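Local coordinates for protein putative Type I topoisomerase (Deinococcus radiodurans, PDB 3M4A) that binds DNA and probably relaxes it as a type IB topoisomerase, breaking and rejoining one strand without ATP, at residues 127-139 with 235-247. Sequence-based numbering, arbitrary orientation.
With ACY (acetic acid), chain D; nucleotides of chain B.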
loop_
_atom_site.group_PDB
_atom_site.type_symbol
_atom_site.label_atom_id
_atom_site.label_comp_id
_atom_site.label_asym_id
_atom_site.label_seq_id
_atom_site.Cartn_x
_atom_site.Cartn_y
_atom_site.Cartn_z
ATOM N N MET A 127 5.384 -7.104 -6.163
ATOM C CA MET A 127 4.241 -6.321 -6.642
ATOM C C MET A 127 3.614 -5.483 -5.534
ATOM O O MET A 127 3.238 -4.344 -5.772
ATOM C CB MET A 127 3.193 -7.244 -7.290
ATOM C CG MET A 127 3.675 -7.880 -8.578
ATOM S SD MET A 127 2.612 -9.242 -9.112
ATOM C CE MET A 127 1.426 -8.317 -10.086
ATOM N N THR A 128 3.544 -6.043 -4.324
ATOM C CA THR A 128 2.999 -5.352 -3.159
ATOM C C THR A 128 3.913 -4.190 -2.787
ATOM O O THR A 128 3.442 -3.105 -2.457
ATOM C CB THR A 128 2.803 -6.288 -1.970
ATOM O OG1 THR A 128 1.893 -7.332 -2.340
ATOM C CG2 THR A 128 2.193 -5.531 -0.791
ATOM N N ARG A 129 5.220 -4.403 -2.859
ATOM C CA ARG A 129 6.147 -3.283 -2.633
ATOM C C ARG A 129 5.906 -2.180 -3.654
ATOM O O ARG A 129 5.903 -1.006 -3.315
ATOM C CB ARG A 129 7.614 -3.727 -2.627
ATOM C CG ARG A 129 8.579 -2.579 -2.335
ATOM C CD ARG A 129 9.966 -3.092 -2.078
ATOM N NE ARG A 129 10.008 -3.784 -0.792
ATOM C CZ ARG A 129 11.088 -4.376 -0.293
ATOM N NH1 ARG A 129 12.254 -4.319 -0.915
ATOM N NH2 ARG A 129 11.002 -4.978 0.877
ATOM N N LEU A 130 5.704 -2.539 -4.910
ATOM C CA LEU A 130 5.409 -1.515 -5.937
ATOM C C LEU A 130 4.098 -0.735 -5.681
ATOM O O LEU A 130 4.051 0.467 -5.896
ATOM C CB LEU A 130 5.402 -2.138 -7.325
ATOM C CG LEU A 130 6.796 -2.549 -7.815
ATOM C CD1 LEU A 130 6.709 -3.485 -9.017
ATOM C CD2 LEU A 130 7.601 -1.279 -8.151
ATOM N N LEU A 131 3.061 -1.421 -5.207
ATOM C CA LEU A 131 1.812 -0.742 -4.795
ATOM C C LEU A 131 2.087 0.265 -3.685
ATOM O O LEU A 131 1.576 1.387 -3.699
ATOM C CB LEU A 131 0.777 -1.749 -4.302
ATOM C CG LEU A 131 0.170 -2.764 -5.256
ATOM C CD1 LEU A 131 -0.679 -3.818 -4.518
ATOM C CD2 LEU A 131 -0.628 -2.068 -6.367
ATOM N N HIS A 132 2.913 -0.145 -2.720
ATOM C CA HIS A 132 3.214 0.660 -1.565
ATOM C C HIS A 132 4.044 1.890 -1.927
ATOM O O HIS A 132 3.674 3.011 -1.559
ATOM C CB HIS A 132 3.952 -0.205 -0.550
ATOM C CG HIS A 132 4.319 0.501 0.728
ATOM N ND1 HIS A 132 5.353 0.057 1.520
ATOM C CD2 HIS A 132 3.803 1.587 1.349
ATOM C CE1 HIS A 132 5.455 0.834 2.583
ATOM N NE2 HIS A 132 4.525 1.774 2.506
ATOM N N VAL A 133 5.177 1.682 -2.603
ATOM C CA VAL A 133 6.136 2.761 -2.810
ATOM C C VAL A 133 5.867 3.577 -4.073
ATOM O O VAL A 133 6.395 4.694 -4.206
ATOM C CB VAL A 133 7.624 2.257 -2.783
ATOM C CG1 VAL A 133 7.881 1.388 -1.534
ATOM C CG2 VAL A 133 7.990 1.505 -4.041
ATOM N N ALA A 134 5.084 3.034 -5.010
ATOM C CA ALA A 134 4.811 3.729 -6.271
ATOM C C ALA A 134 3.332 3.942 -6.608
ATOM O O ALA A 134 3.035 4.557 -7.627
ATOM C CB ALA A 134 5.521 3.019 -7.420
ATOM N N ARG A 135 2.431 3.447 -5.762
ATOM C CA ARG A 135 1.017 3.876 -5.780
ATOM C C ARG A 135 0.318 3.449 -7.077
ATOM O O ARG A 135 -0.585 4.132 -7.590
ATOM C CB ARG A 135 0.919 5.376 -5.521
ATOM C CG ARG A 135 1.480 5.783 -4.163
ATOM C CD ARG A 135 1.763 7.279 -4.040
ATOM N NE ARG A 135 2.781 7.753 -4.974
ATOM C CZ ARG A 135 4.083 7.795 -4.714
ATOM N NH1 ARG A 135 4.561 7.387 -3.553
ATOM N NH2 ARG A 135 4.919 8.251 -5.631
ATOM N N PHE A 136 0.708 2.280 -7.579
ATOM C CA PHE A 136 0.016 1.671 -8.717
ATOM C C PHE A 136 -1.421 1.258 -8.375
ATOM O O PHE A 136 -1.734 0.929 -7.222
ATOM C CB PHE A 136 0.709 0.384 -9.134
ATOM C CG PHE A 136 1.962 0.548 -9.972
ATOM C CD1 PHE A 136 1.909 0.525 -11.369
ATOM C CD2 PHE A 136 3.208 0.621 -9.364
ATOM C CE1 PHE A 136 3.063 0.611 -12.119
ATOM C CE2 PHE A 136 4.369 0.708 -10.099
ATOM C CZ PHE A 136 4.309 0.716 -11.480
ATOM N N ARG A 137 -2.262 1.244 -9.404
ATOM C CA ARG A 137 -3.496 0.459 -9.390
ATOM C C ARG A 137 -3.153 -0.987 -9.729
ATOM O O ARG A 137 -2.194 -1.256 -10.452
ATOM C CB ARG A 137 -4.470 0.999 -10.438
ATOM C CG ARG A 137 -4.902 2.430 -10.254
ATOM C CD ARG A 137 -5.773 2.807 -11.431
ATOM N NE ARG A 137 -6.300 4.159 -11.410
ATOM C CZ ARG A 137 -5.681 5.232 -11.890
ATOM N NH1 ARG A 137 -4.466 5.160 -12.406
ATOM N NH2 ARG A 137 -6.294 6.400 -11.842
ATOM N N VAL A 138 -3.936 -1.940 -9.236
ATOM C CA VAL A 138 -3.666 -3.346 -9.513
ATOM C C VAL A 138 -4.031 -3.737 -10.962
ATOM O O VAL A 138 -3.302 -4.476 -11.618
ATOM C CB VAL A 138 -4.399 -4.277 -8.494
ATOM C CG1 VAL A 138 -4.305 -5.723 -8.932
ATOM C CG2 VAL A 138 -3.825 -4.094 -7.072
ATOM N N GLY A 139 -5.159 -3.219 -11.445
ATOM C CA GLY A 139 -5.649 -3.535 -12.786
ATOM C C GLY A 139 -6.328 -4.889 -12.829
ATOM O O GLY A 139 -6.417 -5.589 -11.823
ATOM N N ALA A 235 -5.868 -2.964 -1.759
ATOM C CA ALA A 235 -4.902 -2.261 -2.610
ATOM C C ALA A 235 -5.170 -0.754 -2.687
ATOM O O ALA A 235 -4.228 0.036 -2.784
ATOM C CB ALA A 235 -4.844 -2.887 -4.009
ATOM N N LYS A 236 -6.439 -0.328 -2.633
ATOM C CA LYS A 236 -6.756 1.098 -2.734
ATOM C C LYS A 236 -6.154 1.901 -1.588
ATOM O O LYS A 236 -5.816 3.083 -1.750
ATOM C CB LYS A 236 -8.270 1.352 -2.761
ATOM C CG LYS A 236 -8.608 2.813 -2.995
ATOM C CD LYS A 236 -10.103 3.044 -3.241
ATOM C CE LYS A 236 -10.337 4.394 -3.903
ATOM N NZ LYS A 236 -9.678 5.531 -3.191
ATOM N N ASP A 237 -6.039 1.273 -0.422
ATOM C CA ASP A 237 -5.446 1.948 0.726
ATOM C C ASP A 237 -3.990 2.363 0.468
ATOM O O ASP A 237 -3.516 3.336 1.050
ATOM C CB ASP A 237 -5.559 1.096 1.991
ATOM C CG ASP A 237 -6.995 0.981 2.479
ATOM O OD1 ASP A 237 -7.558 2.025 2.868
ATOM O OD2 ASP A 237 -7.550 -0.143 2.461
ATOM N N PHE A 238 -3.275 1.664 -0.407
ATOM C CA PHE A 238 -1.909 2.110 -0.752
ATOM C C PHE A 238 -1.926 3.438 -1.505
ATOM O O PHE A 238 -0.997 4.246 -1.372
ATOM C CB PHE A 238 -1.178 1.087 -1.614
ATOM C CG PHE A 238 -0.773 -0.171 -0.890
ATOM C CD1 PHE A 238 0.138 -0.125 0.161
ATOM C CD2 PHE A 238 -1.268 -1.400 -1.294
ATOM C CE1 PHE A 238 0.527 -1.275 0.816
ATOM C CE2 PHE A 238 -0.884 -2.571 -0.642
ATOM C CZ PHE A 238 0.021 -2.507 0.417
ATOM N N ARG A 239 -2.985 3.681 -2.279
ATOM C CA ARG A 239 -3.084 4.915 -3.051
ATOM C C ARG A 239 -3.555 6.099 -2.214
ATOM O O ARG A 239 -3.045 7.199 -2.370
ATOM C CB ARG A 239 -3.952 4.716 -4.297
ATOM C CG ARG A 239 -3.174 3.998 -5.387
ATOM C CD ARG A 239 -4.065 3.464 -6.488
ATOM N NE ARG A 239 -4.833 4.524 -7.157
ATOM C CZ ARG A 239 -4.348 5.339 -8.094
ATOM N NH1 ARG A 239 -3.080 5.265 -8.483
ATOM N NH2 ARG A 239 -5.152 6.237 -8.652
ATOM N N THR A 240 -4.477 5.865 -1.283
ATOM C CA THR A 240 -4.901 6.918 -0.366
ATOM C C THR A 240 -3.782 7.246 0.655
ATOM O O THR A 240 -3.454 8.403 0.868
ATOM C CB THR A 240 -6.209 6.551 0.363
ATOM O OG1 THR A 240 -6.044 5.328 1.088
ATOM C CG2 THR A 240 -7.364 6.403 -0.637
ATOM N N TRP A 241 -3.170 6.225 1.249
ATOM C CA TRP A 241 -1.996 6.450 2.105
ATOM C C TRP A 241 -0.859 7.100 1.324
ATOM O O TRP A 241 -0.316 8.125 1.736
ATOM C CB TRP A 241 -1.510 5.133 2.718
ATOM C CG TRP A 241 -0.223 5.249 3.474
ATOM C CD1 TRP A 241 1.027 4.849 3.048
ATOM C CD2 TRP A 241 -0.040 5.793 4.784
ATOM N NE1 TRP A 241 1.958 5.094 4.021
ATOM C CE2 TRP A 241 1.342 5.687 5.095
ATOM C CE3 TRP A 241 -0.900 6.367 5.728
ATOM C CZ2 TRP A 241 1.877 6.135 6.301
ATOM C CZ3 TRP A 241 -0.364 6.797 6.942
ATOM C CH2 TRP A 241 1.009 6.693 7.215
ATOM N N GLY A 242 -0.493 6.517 0.182
ATOM C CA GLY A 242 0.607 7.063 -0.620
ATOM C C GLY A 242 0.364 8.442 -1.187
ATOM O O GLY A 242 1.275 9.274 -1.188
ATOM N N GLY A 243 -0.858 8.716 -1.649
ATOM C CA GLY A 243 -1.222 10.072 -2.060
ATOM C C GLY A 243 -1.095 11.114 -0.955
ATOM O O GLY A 243 -0.567 12.194 -1.173
ATOM N N THR A 244 -1.562 10.752 0.238
ATOM C CA THR A 244 -1.482 11.600 1.421
ATOM C C THR A 244 -0.006 11.823 1.822
ATOM O O THR A 244 0.396 12.956 2.106
ATOM C CB THR A 244 -2.288 11.005 2.575
ATOM O OG1 THR A 244 -3.671 10.935 2.200
ATOM C CG2 THR A 244 -2.144 11.834 3.865
ATOM N N LEU A 245 0.788 10.745 1.784
ATOM C CA LEU A 245 2.217 10.810 2.103
ATOM C C LEU A 245 2.947 11.737 1.126
ATOM O O LEU A 245 3.691 12.625 1.539
ATOM C CB LEU A 245 2.829 9.415 2.093
ATOM C CG LEU A 245 4.331 9.357 2.351
ATOM C CD1 LEU A 245 4.664 9.813 3.769
ATOM C CD2 LEU A 245 4.897 7.967 2.067
ATOM N N LEU A 246 2.722 11.524 -0.176
ATOM C CA LEU A 246 3.364 12.353 -1.208
ATOM C C LEU A 246 2.996 13.830 -1.041
ATOM O O LEU A 246 3.857 14.697 -1.113
ATOM C CB LEU A 246 3.029 11.845 -2.625
ATOM C CG LEU A 246 3.858 12.421 -3.767
ATOM C CD1 LEU A 246 5.291 11.973 -3.669
ATOM C CD2 LEU A 246 3.276 12.004 -5.105
ATOM N N ALA A 247 1.719 14.099 -0.783
ATOM C CA ALA A 247 1.264 15.455 -0.490
ATOM C C ALA A 247 1.978 16.036 0.733
ATOM O O ALA A 247 2.470 17.171 0.703
ATOM C CB ALA A 247 -0.247 15.482 -0.304
HETATM C C ACY D . 6.784 -3.190 0.926
HETATM O O ACY D . 7.688 -4.047 0.784
HETATM O OXT ACY D . 7.001 -1.961 0.837
HETATM C CH3 ACY D . 5.393 -3.658 1.228
ATOM P P DC B 10 14.318 -6.424 1.768
ATOM O OP1 DC B 10 13.064 -6.346 2.509
ATOM O OP2 DC B 10 14.429 -5.638 0.516
ATOM O "O5'" DC B 10 15.468 -5.906 2.739
ATOM C "C5'" DC B 10 15.563 -6.458 4.062
ATOM C "C4'" DC B 10 16.846 -5.998 4.710
ATOM O "O4'" DC B 10 17.990 -6.586 4.019
ATOM C "C3'" DC B 10 17.079 -4.486 4.691
ATOM O "O3'" DC B 10 17.675 -4.068 5.899
ATOM C "C2'" DC B 10 18.061 -4.293 3.557
ATOM C "C1'" DC B 10 18.916 -5.527 3.784
ATOM N N1 DC B 10 19.785 -5.921 2.662
ATOM C C2 DC B 10 20.946 -6.642 2.969
ATOM O O2 DC B 10 21.202 -6.918 4.158
ATOM N N3 DC B 10 21.767 -7.004 1.965
ATOM C C4 DC B 10 21.485 -6.684 0.703
ATOM N N4 DC B 10 22.331 -7.083 -0.242
ATOM C C5 DC B 10 20.303 -5.958 0.370
ATOM C C6 DC B 10 19.496 -5.593 1.374
HETATM O O HOH W 1 1.281 3.381 -0.076
HETATM O O HOH W 2 -3.921 0.246 -5.544
#
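R137 lays its CG over the centre of one face of the R239 guanidinium, 3.7 Å from R239 CZ, and the two guanidinium planes lie 32° apart. At the edge of the R239 group, R135 O accepts a hydrogen bond from R239 NH1 (2.9 Å), while R239 NH2 hydrogen-bonds to L278 O. A bend at chi3 (60°) turns the R239 guanidinium back to this carbonyl. A leucine in place of R239 would probably leave R135 O without its donor and R137 without the flat surface beneath it. The F238 ring carries H132 N over one face, with F238 CD1 3.6 Å from H132 CA; L131 CB packs against F238 CD2 (3.7 Å). At the H132 edge, ND1 gives a nearly straight bond to OXT of an acetic acid (2.7 Å), probably from the crystallisation liquor, which also takes R129 NE; the R129 guanidinium grips the DC10 phosphate of chain B. R135 CD runs over the backbone of G242, where a side chain would clash, and R135 NE reaches D277 in a salt bridge. Segments 127-134 and 235-247 run at 33° to each other within the catalytic core, flanked by helix 219-230 at T128, L131 and A235 and by helices 91-113 and 323-337 at W241.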